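Local coordinates for protein serine acetyltransferase (Entamoeba histolytica, PDB 3Q1X) that probably catalyses acetyl transfer from acetyl-CoA to the hydroxyl of L-serine, a step of cysteine biosynthesis, and binds L-serine between subunits of its trimer, at residues P115-L120 with R125-F130; L107-A112 with G193-I198. All blocks are in the same frame, centred on the assembly; numbering follows the deposited sequence.

Contact 1: residues P115-L120 with R125-F130. With SER (serine), chain B.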
loop_
_atom_site.group_PDB
_atom_site.type_symbol
_atom_site.label_atom_id
_atom_site.label_comp_id
_atom_site.label_asym_id
_atom_site.label_seq_id
_atom_site.Cartn_x
_atom_site.Cartn_y
_atom_site.Cartn_z
ATOM N N PRO A 115 12.734 18.970 1.238
ATOM C CA PRO A 115 13.030 19.801 2.404
ATOM C C PRO A 115 12.815 19.067 3.729
ATOM O O PRO A 115 13.312 19.517 4.756
ATOM C CB PRO A 115 12.030 20.958 2.286
ATOM C CG PRO A 115 11.616 20.973 0.876
ATOM C CD PRO A 115 11.700 19.573 0.377
ATOM N N ALA A 116 12.078 17.954 3.694
ATOM C CA ALA A 116 11.799 17.166 4.894
ATOM C C ALA A 116 12.938 16.228 5.296
ATOM O O ALA A 116 12.937 15.727 6.414
ATOM C CB ALA A 116 10.479 16.381 4.738
ATOM N N ALA A 117 13.904 15.993 4.403
ATOM C CA ALA A 117 14.985 15.040 4.680
ATOM C C ALA A 117 16.097 15.674 5.518
ATOM O O ALA A 117 16.672 16.677 5.110
ATOM C CB ALA A 117 15.562 14.454 3.374
ATOM N N PRO A 118 16.408 15.083 6.692
ATOM C CA PRO A 118 17.450 15.624 7.581
ATOM C C PRO A 118 18.886 15.195 7.215
ATOM O O PRO A 118 19.857 15.851 7.632
ATOM C CB PRO A 118 17.062 15.049 8.943
ATOM C CG PRO A 118 16.397 13.744 8.606
ATOM C CD PRO A 118 15.632 14.013 7.345
ATOM N N GLY A 119 19.008 14.100 6.471
ATOM C CA GLY A 119 20.308 13.555 6.033
ATOM C C GLY A 119 20.095 12.279 5.240
ATOM O O GLY A 119 18.995 11.719 5.249
ATOM N N LEU A 120 21.130 11.826 4.535
ATOM C CA LEU A 120 21.021 10.624 3.704
ATOM C C LEU A 120 20.629 9.397 4.515
ATOM O O LEU A 120 19.897 8.547 4.020
ATOM C CB LEU A 120 22.311 10.353 2.909
ATOM C CG LEU A 120 22.739 11.414 1.886
ATOM C CD1 LEU A 120 23.775 10.872 0.933
ATOM C CD2 LEU A 120 21.559 11.928 1.085
ATOM N N ARG A 125 17.467 4.536 5.302
ATOM C CA ARG A 125 16.794 3.672 6.259
ATOM C C ARG A 125 15.335 3.401 5.919
ATOM O O ARG A 125 14.860 2.292 6.121
ATOM C CB ARG A 125 16.894 4.258 7.668
ATOM C CG ARG A 125 18.265 4.120 8.305
ATOM C CD ARG A 125 18.490 2.721 8.837
ATOM N NE ARG A 125 17.485 2.365 9.831
ATOM C CZ ARG A 125 17.322 1.150 10.344
ATOM N NH1 ARG A 125 18.088 0.137 9.941
ATOM N NH2 ARG A 125 16.376 0.949 11.256
ATOM N N CYS A 126 14.614 4.398 5.405
ATOM C CA CYS A 126 13.153 4.254 5.362
ATOM C C CYS A 126 12.389 4.993 4.269
ATOM O O CYS A 126 11.170 4.918 4.252
ATOM C CB CYS A 126 12.554 4.642 6.718
ATOM S SG CYS A 126 12.466 6.419 6.972
ATOM N N TYR A 127 13.065 5.701 3.365
ATOM C CA TYR A 127 12.318 6.391 2.293
ATOM C C TYR A 127 11.817 5.367 1.267
ATOM O O TYR A 127 12.620 4.641 0.685
ATOM C CB TYR A 127 13.160 7.468 1.613
ATOM C CG TYR A 127 13.023 8.861 2.219
ATOM C CD1 TYR A 127 12.830 9.970 1.392
ATOM C CD2 TYR A 127 13.068 9.068 3.602
ATOM C CE1 TYR A 127 12.697 11.241 1.918
ATOM C CE2 TYR A 127 12.942 10.354 4.148
ATOM C CZ TYR A 127 12.743 11.433 3.293
ATOM O OH TYR A 127 12.617 12.711 3.804
ATOM N N PRO A 128 10.485 5.309 1.049
ATOM C CA PRO A 128 9.928 4.220 0.236
ATOM C C PRO A 128 10.315 4.286 -1.251
ATOM O O PRO A 128 10.553 3.246 -1.875
ATOM C CB PRO A 128 8.407 4.365 0.425
ATOM C CG PRO A 128 8.207 5.802 0.793
ATOM C CD PRO A 128 9.438 6.220 1.548
ATOM N N GLY A 129 10.359 5.496 -1.814
ATOM C CA GLY A 129 10.882 5.689 -3.171
ATOM C C GLY A 129 12.271 5.086 -3.326
ATOM O O GLY A 129 12.574 4.483 -4.357
ATOM N N PHE A 130 13.102 5.224 -2.293
ATOM C CA PHE A 130 14.467 4.689 -2.347
ATOM C C PHE A 130 14.528 3.162 -2.195
ATOM O O PHE A 130 15.290 2.503 -2.897
ATOM C CB PHE A 130 15.404 5.394 -1.370
ATOM C CG PHE A 130 16.843 5.018 -1.571
ATOM C CD1 PHE A 130 17.517 5.402 -2.729
ATOM C CD2 PHE A 130 17.506 4.234 -0.633
ATOM C CE1 PHE A 130 18.841 5.029 -2.940
ATOM C CE2 PHE A 130 18.840 3.867 -0.828
ATOM C CZ PHE A 130 19.502 4.255 -1.983
HETATM N N SER B . 8.363 16.005 0.799
HETATM C CA SER B . 8.082 17.376 0.273
HETATM C C SER B . 8.116 18.400 1.398
HETATM O O SER B . 8.275 18.050 2.566
HETATM C CB SER B . 6.723 17.410 -0.433
HETATM O OG SER B . 5.662 17.181 0.486
HETATM O OXT SER B . 7.985 19.593 1.159
#
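The phenol end of Y127 fits against the backbone and methyl of A117, in the helical part of a left-handed beta-helix acetyltransferase, where the loop after helix 82-113 passes the N-cap of helix 128-144. The packing is tight but small, burying 110 Å² in all. Y127 OH lies 3.4 Å from A117 CB and equally near A117 CA, while Y127 CZ is 4.1 Å from the same methyl, so A117 meets the hydroxyl end of the ring obliquely. Because the nearest CA atoms, those of A117 and Y127, are 9.4 Å apart, the aromatic side chain spans the gap; its chi1 of -92°, turned away from a staggered value, aims the ring at the loop. The hydroxyl is held by D114. One carboxylate oxygen is hydrogen-bonded to Y127 OH; the other takes A116 N, closing an Asx turn, and also bonds the ligand, so Y127 is linked through D114 to the serine site, consistent with a second-shell role. R152 of the second subunit adds a weak bond to Y127 OH.

The looser side is that of P118 and G119, partly exposed and not in contact with the 125-130 segment. A116 still touches through its backbone, A116 C lying 3.8 Å from Y127 OH, but its methyl is further off. That methyl instead turns to the bound serine, 3.5 Å from its O, and beside it P115 CD approaches the ligand's OXT to 3.8 Å.

Contact 2: residues L107-A112 with G193-I198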
loop_
_atom_site.group_PDB
_atom_site.type_symbol
_atom_site.label_atom_id
_atom_site.label_comp_id
_atom_site.label_asym_id
_atom_site.label_seq_id
_atom_site.Cartn_x
_atom_site.Cartn_y
_atom_site.Cartn_z
ATOM N N LEU A 107 20.202 8.939 -4.112
ATOM C CA LEU A 107 20.165 9.493 -2.756
ATOM C C LEU A 107 20.411 10.992 -2.745
ATOM O O LEU A 107 19.679 11.741 -2.096
ATOM C CB LEU A 107 21.166 8.787 -1.851
ATOM C CG LEU A 107 20.840 7.369 -1.424
ATOM C CD1 LEU A 107 22.079 6.749 -0.849
ATOM C CD2 LEU A 107 19.699 7.325 -0.393
ATOM N N ILE A 108 21.431 11.422 -3.478
ATOM C CA ILE A 108 21.714 12.848 -3.670
ATOM C C ILE A 108 20.474 13.591 -4.169
ATOM O O ILE A 108 20.111 14.642 -3.625
ATOM C CB ILE A 108 22.895 13.048 -4.644
ATOM C CG1 ILE A 108 24.173 12.493 -4.007
ATOM C CG2 ILE A 108 23.060 14.530 -4.993
ATOM C CD1 ILE A 108 25.324 12.266 -4.967
ATOM N N ALA A 109 19.806 13.013 -5.170
ATOM C CA ALA A 109 18.585 13.581 -5.736
ATOM C C ALA A 109 17.454 13.640 -4.707
ATOM O O ALA A 109 16.712 14.623 -4.645
ATOM C CB ALA A 109 18.142 12.779 -6.959
ATOM N N ALA A 110 17.328 12.588 -3.904
ATOM C CA ALA A 110 16.306 12.530 -2.857
ATOM C C ALA A 110 16.510 13.650 -1.843
ATOM O O ALA A 110 15.582 14.392 -1.535
ATOM C CB ALA A 110 16.327 11.179 -2.167
ATOM N N TYR A 111 17.727 13.779 -1.328
ATOM C CA TYR A 111 17.996 14.815 -0.343
ATOM C C TYR A 111 17.811 16.208 -0.958
ATOM O O TYR A 111 17.193 17.086 -0.344
ATOM C CB TYR A 111 19.387 14.644 0.267
ATOM C CG TYR A 111 19.688 15.666 1.334
ATOM C CD1 TYR A 111 19.337 15.442 2.672
ATOM C CD2 TYR A 111 20.314 16.867 1.009
ATOM C CE1 TYR A 111 19.612 16.399 3.660
ATOM C CE2 TYR A 111 20.594 17.823 1.986
ATOM C CZ TYR A 111 20.243 17.591 3.300
ATOM O OH TYR A 111 20.524 18.555 4.244
ATOM N N ALA A 112 18.321 16.385 -2.176
ATOM C CA ALA A 112 18.239 17.676 -2.869
ATOM C C ALA A 112 16.813 18.104 -3.204
ATOM O O ALA A 112 16.539 19.305 -3.317
ATOM C CB ALA A 112 19.100 17.664 -4.114
ATOM N N GLY A 193 14.811 9.749 -18.132
ATOM C CA GLY A 193 16.162 10.284 -18.111
ATOM C C GLY A 193 16.676 10.587 -16.715
ATOM O O GLY A 193 16.109 10.132 -15.710
ATOM N N GLU A 194 17.757 11.359 -16.662
ATOM C CA GLU A 194 18.416 11.751 -15.423
ATOM C C GLU A 194 17.597 12.813 -14.697
ATOM O O GLU A 194 16.863 13.573 -15.332
ATOM C CB GLU A 194 19.810 12.318 -15.749
ATOM C CG GLU A 194 20.820 12.307 -14.610
ATOM C CD GLU A 194 21.510 10.963 -14.427
ATOM O OE1 GLU A 194 22.181 10.782 -13.389
ATOM O OE2 GLU A 194 21.383 10.085 -15.312
ATOM N N TRP A 195 17.734 12.875 -13.372
ATOM C CA TRP A 195 17.110 13.928 -12.573
ATOM C C TRP A 195 15.598 14.022 -12.754
ATOM O O TRP A 195 15.048 15.103 -12.975
ATOM C CB TRP A 195 17.784 15.286 -12.839
ATOM C CG TRP A 195 19.013 15.487 -12.043
ATOM C CD1 TRP A 195 20.295 15.451 -12.495
ATOM C CD2 TRP A 195 19.082 15.775 -10.645
ATOM N NE1 TRP A 195 21.169 15.701 -11.462
ATOM C CE2 TRP A 195 20.448 15.903 -10.313
ATOM C CE3 TRP A 195 18.117 15.938 -9.638
ATOM C CZ2 TRP A 195 20.880 16.179 -9.010
ATOM C CZ3 TRP A 195 18.547 16.212 -8.337
ATOM C CH2 TRP A 195 19.917 16.332 -8.040
ATOM N N CYS A 196 14.928 12.879 -12.671
ATOM C CA CYS A 196 13.476 12.860 -12.705
ATOM C C CYS A 196 12.967 12.873 -11.278
ATOM O O CYS A 196 13.420 12.091 -10.435
ATOM C CB CYS A 196 12.946 11.645 -13.462
ATOM S SG CYS A 196 11.179 11.715 -13.776
ATOM N N ARG A 197 12.061 13.802 -11.002
ATOM C CA ARG A 197 11.430 13.916 -9.697
ATOM C C ARG A 197 9.947 13.622 -9.847
ATOM O O ARG A 197 9.243 14.322 -10.573
ATOM C CB ARG A 197 11.637 15.320 -9.126
ATOM C CG ARG A 197 11.198 15.487 -7.685
ATOM C CD ARG A 197 11.522 16.890 -7.196
ATOM N NE ARG A 197 12.960 17.156 -7.215
ATOM C CZ ARG A 197 13.518 18.350 -7.051
ATOM N NH1 ARG A 197 12.768 19.433 -6.868
ATOM N NH2 ARG A 197 14.837 18.463 -7.082
ATOM N N ILE A 198 9.477 12.586 -9.161
ATOM C CA ILE A 198 8.104 12.099 -9.322
ATOM C C ILE A 198 7.382 12.056 -7.982
ATOM O O ILE A 198 7.923 11.554 -6.996
ATOM C CB ILE A 198 8.075 10.685 -9.987
ATOM C CG1 ILE A 198 8.619 10.748 -11.419
ATOM C CG2 ILE A 198 6.674 10.065 -9.949
ATOM C CD1 ILE A 198 8.671 9.401 -12.138
HETATM O O HOH W 1 15.171 15.215 -6.927
#
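W195 presents the six-membered part of its indole to the helix 82-113 face formed by A109 and A112, and the two alanines meet it differently. A109 approaches obliquely: W195 CZ3 is 3.7 Å from both the CA and the CB of A109. A112, one turn further along, sets its methyl at the ring's edge, near the indole plane, with A112 CB 4.2 Å from W195 CH2. The CA atoms of A109 and W195 are 7.0 Å apart. The bond from CA to CB of W195 does not point at the helix, but the fused ring, turned by a chi1 of -83°, fills that gap.

W195 sits at a corner of the left-handed beta-helix, just before strand 197-198, with backbone angles (56°/48°) in the left-handed helical region, a conformation that turns the chain at the corner. Its ring stacks with H175 and Y229 at the equivalent corners of the neighbouring coils.

R197 reaches the end of the same helical segment, its NH2 lying 4.2 Å from A112 O. The side chain is extended as far as CD and then bends. Water 1 lies in the guanidinium plane at its edge, accepting from R197 NE at 3.0 Å and donating to A109 O at 2.8 Å, so it bridges helix and strand. The guanidinium is also tied to the second subunit, where R197 NH1 is hydrogen-bonded to the carbonyl O of H208, a residue of the serine pocket.

Both contacts are buried, but only contact 2 has a segment on helix 82-113, whose last turns it joins to a beta-helix corner. Contact 1 pairs the loop that follows this helix with the junction of helices 120-126 and 128-144, and touches the helix only through neighbours. Their centres are 12 Å apart, and they meet directly: A117 O packs at 3.3 Å from Y111 CE1, and F130 CE1 at 3.4 Å from L107 CG. Neither has a direct hydrogen bond between its segments. Contact 2 buries more surface (178 against 110 Å²) and adds a water bridge; contact 1 borders the bound serine. The second subunit reaches both, its R218 bonding A117 O and Y111 O.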